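Local coordinates for phosphoserine phosphatase RsbX (Bacillus subtilis, PDB 3W42), which dephosphorylates the stressosome protein RsbS and so acts as a negative regulator of sigma-B in the general stress response, at residues E37-V42 / I92-F97; N53-A58 / Q80-K85; C105-V110 / Q136-H141; F112-P117 / K147-I152; I153-L158 / D190-L195. One frame throughout, in Å; residues are numbered along the deposited sequence.

Contact 1: E37-V42 / I92-F97; sequences ELICAV and ILKINF
L38 and E37, at the start of 37-42, lose more surface to 92-97 than any other residues here, and they do it on opposite faces of the sheet. L38 lies alongside I95, both side chains pointing the same way, with L38 CD2 3.5 Å from I95 CD1. Their backbones form a hydrogen-bonded antiparallel pair: L38 N reaches I95 O at 2.9 Å in the carbonyl plane, and I95 N returns the bond to L38 O. From the end of the strand the F97 ring leans in obliquely, its CZ 4.0 Å from L38 CB. Two residues on, C40 and L93 repeat the pattern. The two strands belong to one of the two antiparallel sheets of the PPM-type sandwich, and L38, C40, L93 and I95 turn inward, where F151 and I153 of the other sheet cover them. E37 points to the outer face beside K94. Their charged atoms make a long salt bridge, E37 OE1 to K94 NZ at 3.9 Å, and two waters each link the same two atoms. K94 CG lies 3.7 Å from I39 CD1, the two side chains crossing at a slant; the later bends at chi3 and chi4 (61° and 77°) set NZ near E37, and NZ also donates to A67 O.

Contact 2: N53-A58 / Q80-K85; sequences NESSAA and QAMKNK
K85, the last residue of a type II beta turn that starts at M82, reaches across to helix 49-65, and its side chain runs along the helix surface. CB starts 3.4 Å from S55 OG, a carbon-to-oxygen contact; the hydroxyl has its hydrogen-bond partner in G87 N. CG comes next and lies 3.9 Å from E54 OE1. CD is placed between the two residues, equally near S55 OG and E54 CG, and CE continues past the E54 chain, 4.1 Å from its CG, with A58 CB a little farther off. The lysine is extended until chi4, which turns at 59° and swings the tip away from the glutamate. NZ therefore goes back to its own segment and donates to A81 O at 2.8 Å, in the carbonyl plane; K85 NZ and E54 OE2 stay 5.2 Å apart, so any attraction between the two charges acts at a distance. The bond to A81 O ties the two ends of the segment together. M82 fills in beside the lysine: its bent chain brings SD to S55 CB, and CE sits 3.5 Å from S55 O and 3.9 Å from A58 CB. On the helical side M82 also touches I59, and A81 touches L62, while L131 reaches M82 from a loop. The contact thus packs the end of helix 71-81 and the turn leading toward strand 88-96 against one side of helix 49-65.

Contact 3: C105-V110 / Q136-H141; sequences CSVGNV and QKYKTH
Water 4 donates to K139 O at 2.8 Å and accepts from S106 N, while water 5 accepts from K139 N and donates to S106 O at 2.8 Å. Between them, these two waters take the place of direct backbone bonds between S106 and K139. The side chains close up where the backbones do not. With SG anti to the backbone N of C105 (chi1 -172°), the sulfur lies 3.8 Å from Y138 CB and meets the aromatic ring obliquely, 5.0 Å from its centroid and 52° off the normal. V107 adds a second apolar contact: its CG2 comes in near the plane of the Y138 ring, at the edge, 4.0 Å from CD1, and the two side chains cross at about a right angle. Q136 CB covers one face of the same ring, 3.3 Å above its plane and offset toward the rim. The polar ends are held by helix 71-81, Y138 OH by E76 and T140 OG1 by E72. Strand 140-144 is one of the two edge strands of its five-stranded sheet in the PPM-type sandwich, and here water bridges the chain leading into it to the antiparallel neighbour, strand 101-107.

Contact 4: F112-P117 / K147-I152; sequences FILHSP and KGSKFI
F112 turns the edge of its ring toward the face of F151 in an offset edge-to-face pair, centroids 5.9 Å apart and planes at 74°. The two rings sit on neighbouring antiparallel strands of one sheet of the PPM-type sandwich and face its interior, where both meet L93 of the opposing sheet. F112 CE1 is the atom that makes the approach, 3.8 Å from F151 CB. F151 holds CG between its backbone N and carbonyl carbon (chi1 69°), which carries its ring away from strand 112-115 and toward I95 as well. L114 crosses F151 at a slant, CB against CB, and sends CD2 to S149 CB. On the other face, I113 and I152 lie side by side and point the same way, with I113 CD1 3.8 Å from I152 CG2; helix 163-169 covers I113 and H115 there, and K150 NZ donates to L167 O and G170 O at its end. Four nearly straight backbone bonds lock the register, the shortest from H115 N to K150 O at 2.8 Å. Beyond the strands P117 CG rests 3.4 Å from K147 O. S149 OG hydrogen-bonds E146 O and S116 OG hydrogen-bonds S118 OG; water 6 joins the two serines, donating to S149 OG at 2.7 Å and lying 3.1 Å from S116 OG.

Contact 5: I153-L158 / D190-L195; sequences IHTDGL and DLTYIL
The manganese site lies at the mouth of this contact: D156, in the turn that follows strand 150-154, binds the ion through OD1, together with D44 and D189. The strand itself is fastened to 191-195 first. I153 and I194 form a hydrogen-bonded antiparallel pair, I153 N to I194 O and I194 N to I153 O, both at 2.9 Å, and T155 N adds a third bond to T192 O at 3.0 Å. H154 and Y193 make the non-hydrogen-bonded pair between them, CB to CB at 3.7 Å. After T155 the chain leaves the sheet in a type I beta turn, T155 to L158, and T155 O takes two donors from opposite faces of its plane. L158 N closes the turn; H154 ND1 gives a nearly straight bond of 2.9 Å, with the oxygen in the ring plane although the donor stands well above the carbonyl plane. This bond fixes the rotation of the imidazole, and L158 CD2 covers one face of that ring. Here one of the two sheets of the PPM-type sandwich presents a metal ligand from the turn after a strand. G157 packs its CA 3.2 Å from D190 O, so the turn lies directly on the chain just after D189. L191 CD1 reaches G157 O, and L158 CB meets L191 CG at 4.0 Å. On the opposite side of the sheet, T155 and T192 cross at a slant, their OG1 atoms both hydrogen-bonded to D27 OD2, while N109 ND2 donates to D156 OD2, the carboxylate oxygen beside the metal-bound one.

Overall arrangement
From the N terminus, strand 37-45 opens the loop that contact 1 closes at strand 88-96, and contact 2 is nested inside it, packing the end of helix 71-81 and the following turn against helix 49-65. Contacts 3 and 4 come next and cross: 105-110 and 112-117 adjoin, then 136-141 and 147-152 pair back with them in the same order, one in each sheet. Contact 5 follows in series, sharing strand 150-154 with contact 4 and joining it to 191-198. Contacts 1 and 3 thus build one sheet, 4 and 5 the other. V42 and C40 of contact 1 pack on I153 of contact 5 between the two sheets, as does V110 of contact 3.

Contact 1: E37-V42 / I92-F97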
# COMPACT_ATOMS: atom_id res chain seq x y z
N GLU A 37 12.48 -6.12 -9.71
CA GLU A 37 12.01 -5.55 -8.47
C GLU A 37 10.70 -4.85 -8.63
O GLU A 37 10.25 -4.49 -9.72
CB GLU A 37 13.02 -4.68 -7.83
CG GLU A 37 13.32 -3.51 -8.59
CD GLU A 37 14.53 -2.77 -8.06
OE1 GLU A 37 14.89 -2.81 -6.94
OE2 GLU A 37 15.28 -2.22 -8.81
N LEU A 38 10.07 -4.63 -7.47
CA LEU A 38 8.79 -3.89 -7.31
C LEU A 38 9.05 -2.76 -6.35
O LEU A 38 9.68 -2.98 -5.30
CB LEU A 38 7.66 -4.80 -6.70
CG LEU A 38 6.28 -4.20 -6.48
CD1 LEU A 38 5.57 -4.23 -7.86
CD2 LEU A 38 5.35 -4.88 -5.41
N ILE A 39 8.42 -1.61 -6.59
CA ILE A 39 8.15 -0.69 -5.52
C ILE A 39 6.70 -0.31 -5.57
O ILE A 39 6.07 -0.20 -6.63
CB ILE A 39 8.99 0.55 -5.56
CG1 ILE A 39 8.80 1.32 -4.25
CG2 ILE A 39 8.69 1.40 -6.78
CD1 ILE A 39 9.88 2.27 -3.98
N CYS A 40 6.14 -0.16 -4.41
CA CYS A 40 4.75 0.32 -4.33
C CYS A 40 4.55 1.05 -3.02
O CYS A 40 5.27 0.92 -2.05
CB CYS A 40 3.66 -0.64 -4.65
SG CYS A 40 3.60 -1.92 -3.35
N ALA A 41 3.58 1.94 -3.06
CA ALA A 41 3.23 2.75 -1.90
C ALA A 41 1.78 3.11 -1.96
O ALA A 41 1.23 3.31 -3.06
CB ALA A 41 4.08 3.99 -1.83
N VAL A 42 1.18 3.28 -0.81
CA VAL A 42 -0.18 3.75 -0.64
C VAL A 42 -0.17 4.79 0.45
O VAL A 42 0.47 4.57 1.51
CB VAL A 42 -1.16 2.59 -0.32
CG1 VAL A 42 -2.56 3.12 -0.06
CG2 VAL A 42 -1.14 1.53 -1.46
N ILE A 92 5.17 1.88 2.44
CA ILE A 92 6.06 1.70 1.31
C ILE A 92 6.65 0.29 1.35
O ILE A 92 7.15 -0.16 2.37
CB ILE A 92 7.21 2.71 1.32
CG1 ILE A 92 6.63 4.14 1.33
CG2 ILE A 92 8.06 2.59 0.03
CD1 ILE A 92 7.73 5.25 1.38
N LEU A 93 6.53 -0.42 0.22
CA LEU A 93 6.96 -1.80 0.06
C LEU A 93 7.90 -1.90 -1.12
O LEU A 93 7.57 -1.44 -2.22
CB LEU A 93 5.74 -2.67 -0.18
CG LEU A 93 5.96 -4.15 -0.48
CD1 LEU A 93 6.59 -4.87 0.71
CD2 LEU A 93 4.69 -4.84 -0.89
N LYS A 94 9.02 -2.57 -0.95
CA LYS A 94 9.92 -2.94 -2.04
C LYS A 94 10.10 -4.45 -2.03
O LYS A 94 10.15 -5.07 -0.97
CB LYS A 94 11.27 -2.23 -1.93
CG LYS A 94 11.24 -0.75 -2.36
CD LYS A 94 12.53 0.01 -2.04
CE LYS A 94 13.76 -0.56 -2.75
NZ LYS A 94 13.85 -0.22 -4.15
N ILE A 95 10.21 -5.03 -3.21
CA ILE A 95 10.40 -6.47 -3.39
C ILE A 95 11.52 -6.71 -4.36
O ILE A 95 11.55 -6.15 -5.44
CB ILE A 95 9.13 -7.19 -3.83
CG1 ILE A 95 7.93 -6.82 -2.97
CG2 ILE A 95 9.43 -8.67 -3.93
CD1 ILE A 95 6.59 -7.47 -3.38
N ASN A 96 12.46 -7.59 -3.99
CA ASN A 96 13.47 -8.10 -4.91
C ASN A 96 13.08 -9.55 -5.27
O ASN A 96 13.01 -10.41 -4.38
CB ASN A 96 14.88 -8.05 -4.25
CG ASN A 96 15.87 -8.56 -5.25
OD1 ASN A 96 16.00 -9.75 -5.48
ND2 ASN A 96 16.59 -7.60 -5.94
N PHE A 97 12.78 -9.77 -6.52
CA PHE A 97 12.22 -11.06 -6.92
C PHE A 97 13.25 -12.19 -6.87
O PHE A 97 12.90 -13.29 -6.42
CB PHE A 97 11.59 -11.03 -8.30
CG PHE A 97 10.52 -9.97 -8.44
CD1 PHE A 97 9.50 -9.90 -7.52
CD2 PHE A 97 10.50 -9.06 -9.49
CE1 PHE A 97 8.46 -8.95 -7.69
CE2 PHE A 97 9.53 -8.16 -9.61
CZ PHE A 97 8.50 -8.10 -8.75
O HOH W 1 16.18 -1.08 -5.26
O HOH W 2 12.46 -2.66 -5.11
O HOH W 3 15.96 -4.88 -5.35

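Contact 2: N53-A58 / Q80-K85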
# COMPACT_ATOMS: atom_id res chain seq x y z
N ASN A 53 -5.09 15.49 -0.95
CA ASN A 53 -4.43 15.06 -2.17
C ASN A 53 -3.06 15.63 -2.30
O ASN A 53 -2.13 14.92 -2.69
CB ASN A 53 -5.30 15.46 -3.37
CG ASN A 53 -4.82 14.92 -4.66
OD1 ASN A 53 -3.87 15.43 -5.23
ND2 ASN A 53 -5.51 13.93 -5.16
N GLU A 54 -2.83 16.88 -1.95
CA GLU A 54 -1.51 17.44 -2.04
C GLU A 54 -0.52 16.64 -1.24
O GLU A 54 0.62 16.42 -1.69
CB GLU A 54 -1.57 18.91 -1.49
CG GLU A 54 -0.34 19.63 -1.38
CD GLU A 54 -0.34 20.91 -0.51
OE1 GLU A 54 -0.79 20.96 0.63
OE2 GLU A 54 0.26 21.90 -0.97
N SER A 55 -0.90 16.22 -0.04
CA SER A 55 -0.01 15.39 0.80
C SER A 55 0.18 14.01 0.23
O SER A 55 1.34 13.58 0.09
CB SER A 55 -0.52 15.36 2.23
OG SER A 55 -0.33 16.59 2.88
N SER A 56 -0.86 13.26 -0.08
CA SER A 56 -0.66 11.92 -0.59
C SER A 56 -0.01 11.90 -1.95
O SER A 56 0.77 11.00 -2.26
CB SER A 56 -1.94 11.14 -0.52
OG SER A 56 -2.92 11.72 -1.36
N ALA A 57 -0.30 12.88 -2.79
CA ALA A 57 0.30 12.97 -4.11
C ALA A 57 1.78 13.26 -4.00
O ALA A 57 2.54 12.79 -4.86
CB ALA A 57 -0.37 14.07 -4.95
N ALA A 58 2.23 14.01 -2.99
CA ALA A 58 3.65 14.27 -2.83
C ALA A 58 4.39 12.99 -2.55
O ALA A 58 5.50 12.77 -3.06
CB ALA A 58 3.88 15.30 -1.71
N GLN A 80 9.71 14.67 5.29
CA GLN A 80 10.14 16.08 5.11
C GLN A 80 9.23 16.88 4.21
O GLN A 80 8.98 18.06 4.46
CB GLN A 80 11.58 16.13 4.58
CG GLN A 80 12.58 15.67 5.68
CD GLN A 80 13.96 15.94 5.36
OE1 GLN A 80 14.29 17.00 4.82
NE2 GLN A 80 14.83 14.98 5.69
N ALA A 81 8.63 16.23 3.21
CA ALA A 81 7.68 16.89 2.31
C ALA A 81 6.34 17.23 3.01
O ALA A 81 5.60 18.03 2.49
CB ALA A 81 7.40 16.01 1.12
N MET A 82 6.07 16.63 4.16
CA MET A 82 4.83 16.89 4.87
C MET A 82 4.86 18.14 5.72
O MET A 82 3.82 18.62 6.16
CB MET A 82 4.40 15.70 5.72
CG MET A 82 4.15 14.43 4.94
SD MET A 82 2.84 14.52 3.69
CE MET A 82 3.82 14.79 2.20
N LYS A 83 6.07 18.71 5.94
CA LYS A 83 6.17 19.95 6.72
C LYS A 83 5.35 21.04 5.96
O LYS A 83 5.46 21.12 4.78
CB LYS A 83 7.61 20.35 6.88
CG LYS A 83 7.80 21.29 8.01
CD LYS A 83 9.26 21.61 8.31
CE LYS A 83 9.44 22.84 9.05
NZ LYS A 83 10.91 23.13 9.07
N ASN A 84 4.52 21.78 6.64
CA ASN A 84 3.68 22.79 5.95
C ASN A 84 2.59 22.21 5.09
O ASN A 84 1.92 23.02 4.41
CB ASN A 84 4.47 23.85 5.18
CG ASN A 84 5.55 24.47 6.03
OD1 ASN A 84 6.75 24.50 5.62
ND2 ASN A 84 5.18 24.93 7.25
N LYS A 85 2.30 20.93 5.22
CA LYS A 85 1.19 20.29 4.52
C LYS A 85 0.30 19.63 5.57
O LYS A 85 0.63 19.57 6.77
CB LYS A 85 1.70 19.27 3.48
CG LYS A 85 2.46 19.77 2.33
CD LYS A 85 2.68 18.75 1.23
CE LYS A 85 3.46 19.26 0.02
NZ LYS A 85 4.79 19.75 0.39

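Contact 3: C105-V110 / Q136-H141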
# COMPACT_ATOMS: atom_id res chain seq x y z
N CYS A 105 8.17 -0.32 5.23
CA CYS A 105 8.20 0.71 6.25
C CYS A 105 6.91 1.50 6.13
O CYS A 105 6.47 1.83 5.04
CB CYS A 105 9.40 1.58 6.12
SG CYS A 105 9.70 2.76 7.45
N SER A 106 6.33 1.86 7.28
CA SER A 106 5.02 2.49 7.35
C SER A 106 4.93 3.39 8.55
O SER A 106 5.53 3.11 9.61
CB SER A 106 4.00 1.36 7.43
OG SER A 106 2.69 1.83 7.58
N VAL A 107 4.12 4.45 8.43
CA VAL A 107 3.65 5.22 9.59
C VAL A 107 2.16 5.48 9.37
O VAL A 107 1.78 6.02 8.33
CB VAL A 107 4.39 6.54 9.78
CG1 VAL A 107 3.81 7.34 10.93
CG2 VAL A 107 5.92 6.27 10.01
N GLY A 108 1.35 5.12 10.36
CA GLY A 108 -0.06 5.38 10.29
C GLY A 108 -0.88 4.17 10.03
O GLY A 108 -0.53 3.05 10.41
N ASN A 109 -2.08 4.38 9.46
CA ASN A 109 -3.14 3.40 9.43
C ASN A 109 -3.36 2.77 8.07
O ASN A 109 -4.39 2.11 7.87
CB ASN A 109 -4.43 3.99 10.00
CG ASN A 109 -5.05 5.00 9.06
OD1 ASN A 109 -4.40 5.45 8.10
ND2 ASN A 109 -6.30 5.33 9.35
N VAL A 110 -2.41 2.88 7.16
CA VAL A 110 -2.44 2.11 5.95
C VAL A 110 -1.87 0.75 6.24
O VAL A 110 -0.75 0.63 6.81
CB VAL A 110 -1.61 2.85 4.80
CG1 VAL A 110 -1.62 2.03 3.52
CG2 VAL A 110 -2.15 4.24 4.57
N GLN A 136 10.78 11.12 13.27
CA GLN A 136 10.20 9.78 13.34
C GLN A 136 11.25 8.85 13.68
O GLN A 136 12.36 8.97 13.18
CB GLN A 136 9.67 9.27 11.98
CG GLN A 136 8.41 9.95 11.59
CD GLN A 136 7.09 9.50 12.32
OE1 GLN A 136 6.10 10.14 12.21
NE2 GLN A 136 7.09 8.33 12.97
N LYS A 137 10.91 7.74 14.35
CA LYS A 137 11.81 6.60 14.59
C LYS A 137 11.21 5.39 13.86
O LYS A 137 10.34 4.67 14.31
CB LYS A 137 11.93 6.27 16.06
CG LYS A 137 12.70 7.29 16.82
CD LYS A 137 12.53 6.98 18.29
CE LYS A 137 13.61 7.55 19.14
NZ LYS A 137 13.58 6.85 20.45
N TYR A 138 11.56 5.27 12.61
CA TYR A 138 10.96 4.32 11.70
C TYR A 138 11.33 2.88 12.08
O TYR A 138 12.40 2.61 12.66
CB TYR A 138 11.49 4.60 10.28
CG TYR A 138 11.14 5.97 9.79
CD1 TYR A 138 9.85 6.30 9.59
CD2 TYR A 138 12.12 6.95 9.59
CE1 TYR A 138 9.56 7.52 9.07
CE2 TYR A 138 11.79 8.22 9.17
CZ TYR A 138 10.53 8.48 8.87
OH TYR A 138 10.17 9.72 8.42
N LYS A 139 10.47 1.97 11.71
CA LYS A 139 10.67 0.55 11.84
C LYS A 139 10.69 -0.03 10.41
O LYS A 139 9.74 0.22 9.66
CB LYS A 139 9.58 -0.05 12.75
CG LYS A 139 9.41 -1.46 12.75
CD LYS A 139 10.66 -2.11 13.25
CE LYS A 139 10.49 -3.64 13.26
NZ LYS A 139 11.66 -4.35 13.86
N THR A 140 11.74 -0.62 9.96
CA THR A 140 11.74 -1.29 8.70
C THR A 140 11.74 -2.77 8.91
O THR A 140 12.58 -3.31 9.67
CB THR A 140 12.95 -0.85 7.87
OG1 THR A 140 12.83 0.55 7.59
CG2 THR A 140 13.01 -1.68 6.54
N HIS A 141 10.90 -3.48 8.20
CA HIS A 141 10.86 -4.96 8.21
C HIS A 141 11.50 -5.47 6.96
O HIS A 141 11.25 -4.99 5.86
CB HIS A 141 9.40 -5.50 8.27
CG HIS A 141 9.23 -7.00 8.44
ND1 HIS A 141 9.37 -7.58 9.67
CD2 HIS A 141 8.90 -8.00 7.58
CE1 HIS A 141 9.15 -8.88 9.57
NE2 HIS A 141 8.83 -9.16 8.32
O HOH W 4 6.95 0.46 9.82
O HOH W 5 7.88 3.16 11.15

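Contact 4: F112-P117 / K147-I152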
# COMPACT_ATOMS: atom_id res chain seq x y z
N PHE A 112 -0.85 -3.43 5.78
CA PHE A 112 -0.20 -4.37 4.90
C PHE A 112 -0.33 -5.75 5.52
O PHE A 112 -0.04 -5.96 6.71
CB PHE A 112 1.30 -4.02 4.76
CG PHE A 112 2.15 -5.01 4.02
CD1 PHE A 112 1.81 -5.55 2.79
CD2 PHE A 112 3.43 -5.34 4.50
CE1 PHE A 112 2.68 -6.38 2.11
CE2 PHE A 112 4.30 -6.16 3.84
CZ PHE A 112 3.93 -6.70 2.63
N ILE A 113 -0.78 -6.72 4.70
CA ILE A 113 -0.91 -8.10 5.11
C ILE A 113 -0.33 -8.96 4.01
O ILE A 113 -0.75 -8.83 2.85
CB ILE A 113 -2.45 -8.50 5.34
CG1 ILE A 113 -3.14 -7.55 6.34
CG2 ILE A 113 -2.46 -9.95 5.80
CD1 ILE A 113 -3.78 -6.34 5.76
N LEU A 114 0.61 -9.82 4.34
CA LEU A 114 1.20 -10.78 3.39
C LEU A 114 0.92 -12.18 3.94
O LEU A 114 1.30 -12.52 5.04
CB LEU A 114 2.67 -10.49 3.14
CG LEU A 114 3.38 -11.41 2.09
CD1 LEU A 114 4.45 -10.62 1.28
CD2 LEU A 114 3.88 -12.72 2.70
N HIS A 115 0.21 -12.97 3.14
CA HIS A 115 -0.22 -14.33 3.45
C HIS A 115 0.68 -15.29 2.73
O HIS A 115 0.85 -15.23 1.55
CB HIS A 115 -1.67 -14.57 2.91
CG HIS A 115 -2.15 -15.99 3.03
ND1 HIS A 115 -2.59 -16.57 4.20
CD2 HIS A 115 -2.09 -17.00 2.15
CE1 HIS A 115 -2.81 -17.85 4.03
NE2 HIS A 115 -2.47 -18.15 2.78
N SER A 116 1.24 -16.23 3.50
CA SER A 116 2.13 -17.27 3.05
C SER A 116 1.34 -18.56 2.81
O SER A 116 0.49 -18.88 3.64
CB SER A 116 3.14 -17.45 4.21
OG SER A 116 4.12 -18.37 3.84
N PRO A 117 1.65 -19.34 1.82
CA PRO A 117 0.88 -20.63 1.61
C PRO A 117 0.90 -21.49 2.78
O PRO A 117 -0.07 -22.16 3.10
CB PRO A 117 1.65 -21.25 0.41
CG PRO A 117 2.12 -20.02 -0.33
CD PRO A 117 2.65 -19.08 0.72
N LYS A 147 7.29 -18.63 -2.53
CA LYS A 147 6.50 -18.63 -3.73
C LYS A 147 5.02 -18.91 -3.38
O LYS A 147 4.67 -19.73 -2.55
CB LYS A 147 7.02 -19.58 -4.80
CG LYS A 147 7.01 -21.03 -4.42
CD LYS A 147 7.31 -21.92 -5.65
CE LYS A 147 7.49 -23.41 -5.31
NZ LYS A 147 8.63 -23.69 -4.48
N GLY A 148 4.11 -18.17 -4.05
CA GLY A 148 2.72 -18.32 -3.80
C GLY A 148 2.12 -17.32 -2.84
O GLY A 148 0.90 -17.30 -2.66
N SER A 149 2.95 -16.55 -2.18
CA SER A 149 2.47 -15.53 -1.25
C SER A 149 1.58 -14.52 -1.93
O SER A 149 1.77 -14.20 -3.11
CB SER A 149 3.65 -14.82 -0.59
OG SER A 149 4.42 -15.71 0.22
N LYS A 150 0.59 -14.02 -1.19
CA LYS A 150 -0.37 -13.05 -1.68
C LYS A 150 -0.46 -11.91 -0.65
O LYS A 150 -0.46 -12.20 0.56
CB LYS A 150 -1.75 -13.67 -1.88
CG LYS A 150 -1.79 -14.65 -3.02
CD LYS A 150 -2.98 -15.57 -3.10
CE LYS A 150 -2.80 -16.76 -2.16
NZ LYS A 150 -3.97 -17.60 -2.07
N PHE A 151 -0.56 -10.67 -1.08
CA PHE A 151 -0.55 -9.56 -0.17
C PHE A 151 -1.58 -8.50 -0.55
O PHE A 151 -1.97 -8.40 -1.72
CB PHE A 151 0.81 -8.95 0.05
CG PHE A 151 1.39 -8.22 -1.14
CD1 PHE A 151 1.05 -6.92 -1.40
CD2 PHE A 151 2.28 -8.85 -2.00
CE1 PHE A 151 1.62 -6.25 -2.56
CE2 PHE A 151 2.81 -8.16 -3.11
CZ PHE A 151 2.49 -6.88 -3.37
N ILE A 152 -1.89 -7.65 0.40
CA ILE A 152 -2.65 -6.43 0.19
C ILE A 152 -2.04 -5.31 0.98
O ILE A 152 -1.59 -5.51 2.13
CB ILE A 152 -4.13 -6.63 0.55
CG1 ILE A 152 -5.00 -5.43 0.12
CG2 ILE A 152 -4.34 -6.93 2.04
CD1 ILE A 152 -6.51 -5.64 0.31
O HOH W 6 5.82 -16.14 2.45

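Contact 5: I153-L158 / D190-L195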
# COMPACT_ATOMS: atom_id res chain seq x y z
N ILE A 153 -2.07 -4.11 0.43
CA ILE A 153 -1.86 -2.85 1.14
C ILE A 153 -3.12 -2.04 0.97
O ILE A 153 -3.56 -1.89 -0.19
CB ILE A 153 -0.66 -2.05 0.60
CG1 ILE A 153 0.63 -2.88 0.69
CG2 ILE A 153 -0.50 -0.76 1.36
CD1 ILE A 153 1.81 -2.23 -0.10
N HIS A 154 -3.73 -1.52 2.02
CA HIS A 154 -5.00 -0.79 1.86
C HIS A 154 -5.14 0.37 2.81
O HIS A 154 -4.64 0.35 3.96
CB HIS A 154 -6.17 -1.75 2.03
CG HIS A 154 -6.40 -2.30 3.39
ND1 HIS A 154 -7.09 -1.60 4.36
CD2 HIS A 154 -6.10 -3.50 3.97
CE1 HIS A 154 -7.16 -2.38 5.46
NE2 HIS A 154 -6.58 -3.54 5.24
N THR A 155 -5.82 1.41 2.37
CA THR A 155 -6.22 2.50 3.21
C THR A 155 -7.37 2.11 4.15
O THR A 155 -8.04 1.07 3.96
CB THR A 155 -6.49 3.79 2.43
OG1 THR A 155 -7.62 3.54 1.58
CG2 THR A 155 -5.29 4.27 1.64
N ASP A 156 -7.63 3.00 5.07
CA ASP A 156 -8.70 2.79 6.05
C ASP A 156 -10.10 2.81 5.48
O ASP A 156 -11.02 2.41 6.14
CB ASP A 156 -8.54 3.77 7.21
CG ASP A 156 -8.73 5.22 6.84
OD1 ASP A 156 -8.95 5.51 5.65
OD2 ASP A 156 -8.64 6.07 7.78
N GLY A 157 -10.27 3.18 4.23
CA GLY A 157 -11.57 3.08 3.58
C GLY A 157 -11.99 1.63 3.35
O GLY A 157 -13.17 1.41 3.12
N LEU A 158 -11.08 0.66 3.36
CA LEU A 158 -11.39 -0.73 3.24
C LEU A 158 -11.42 -1.32 4.68
O LEU A 158 -10.42 -1.38 5.36
CB LEU A 158 -10.33 -1.47 2.44
CG LEU A 158 -10.62 -2.95 2.23
CD1 LEU A 158 -11.81 -3.24 1.43
CD2 LEU A 158 -9.41 -3.64 1.63
N ASP A 190 -12.75 7.40 0.81
CA ASP A 190 -11.86 6.94 -0.23
C ASP A 190 -11.33 5.56 0.12
O ASP A 190 -10.99 5.31 1.30
CB ASP A 190 -10.70 7.91 -0.37
CG ASP A 190 -11.11 9.35 -0.73
OD1 ASP A 190 -12.08 9.52 -1.48
OD2 ASP A 190 -10.39 10.27 -0.30
N LEU A 191 -11.25 4.71 -0.86
CA LEU A 191 -10.83 3.31 -0.64
C LEU A 191 -9.82 2.98 -1.69
O LEU A 191 -10.13 3.02 -2.90
CB LEU A 191 -12.07 2.41 -0.73
CG LEU A 191 -11.95 0.97 -0.28
CD1 LEU A 191 -13.33 0.36 -0.10
CD2 LEU A 191 -11.14 0.13 -1.20
N THR A 192 -8.60 2.60 -1.27
CA THR A 192 -7.48 2.21 -2.13
C THR A 192 -6.90 0.95 -1.65
O THR A 192 -6.63 0.81 -0.44
CB THR A 192 -6.41 3.33 -2.17
OG1 THR A 192 -7.00 4.56 -2.53
CG2 THR A 192 -5.34 3.01 -3.15
N TYR A 193 -6.63 0.02 -2.57
CA TYR A 193 -5.84 -1.15 -2.19
C TYR A 193 -4.99 -1.58 -3.36
O TYR A 193 -5.33 -1.39 -4.52
CB TYR A 193 -6.69 -2.32 -1.62
CG TYR A 193 -7.75 -2.90 -2.50
CD1 TYR A 193 -7.47 -3.81 -3.49
CD2 TYR A 193 -9.08 -2.57 -2.30
CE1 TYR A 193 -8.51 -4.37 -4.26
CE2 TYR A 193 -10.09 -3.15 -3.03
CZ TYR A 193 -9.82 -4.02 -4.00
OH TYR A 193 -10.86 -4.57 -4.72
N ILE A 194 -3.87 -2.22 -3.02
CA ILE A 194 -2.98 -2.88 -3.96
C ILE A 194 -2.92 -4.33 -3.55
O ILE A 194 -2.60 -4.63 -2.41
CB ILE A 194 -1.58 -2.27 -3.98
CG1 ILE A 194 -1.58 -0.79 -4.34
CG2 ILE A 194 -0.66 -3.10 -4.89
CD1 ILE A 194 -0.19 -0.13 -4.39
N LEU A 195 -3.21 -5.24 -4.47
CA LEU A 195 -3.08 -6.66 -4.31
C LEU A 195 -1.88 -7.16 -5.09
O LEU A 195 -1.66 -6.73 -6.25
CB LEU A 195 -4.28 -7.36 -4.86
CG LEU A 195 -5.57 -7.16 -4.07
CD1 LEU A 195 -6.79 -7.62 -4.76
CD2 LEU A 195 -5.40 -8.10 -2.67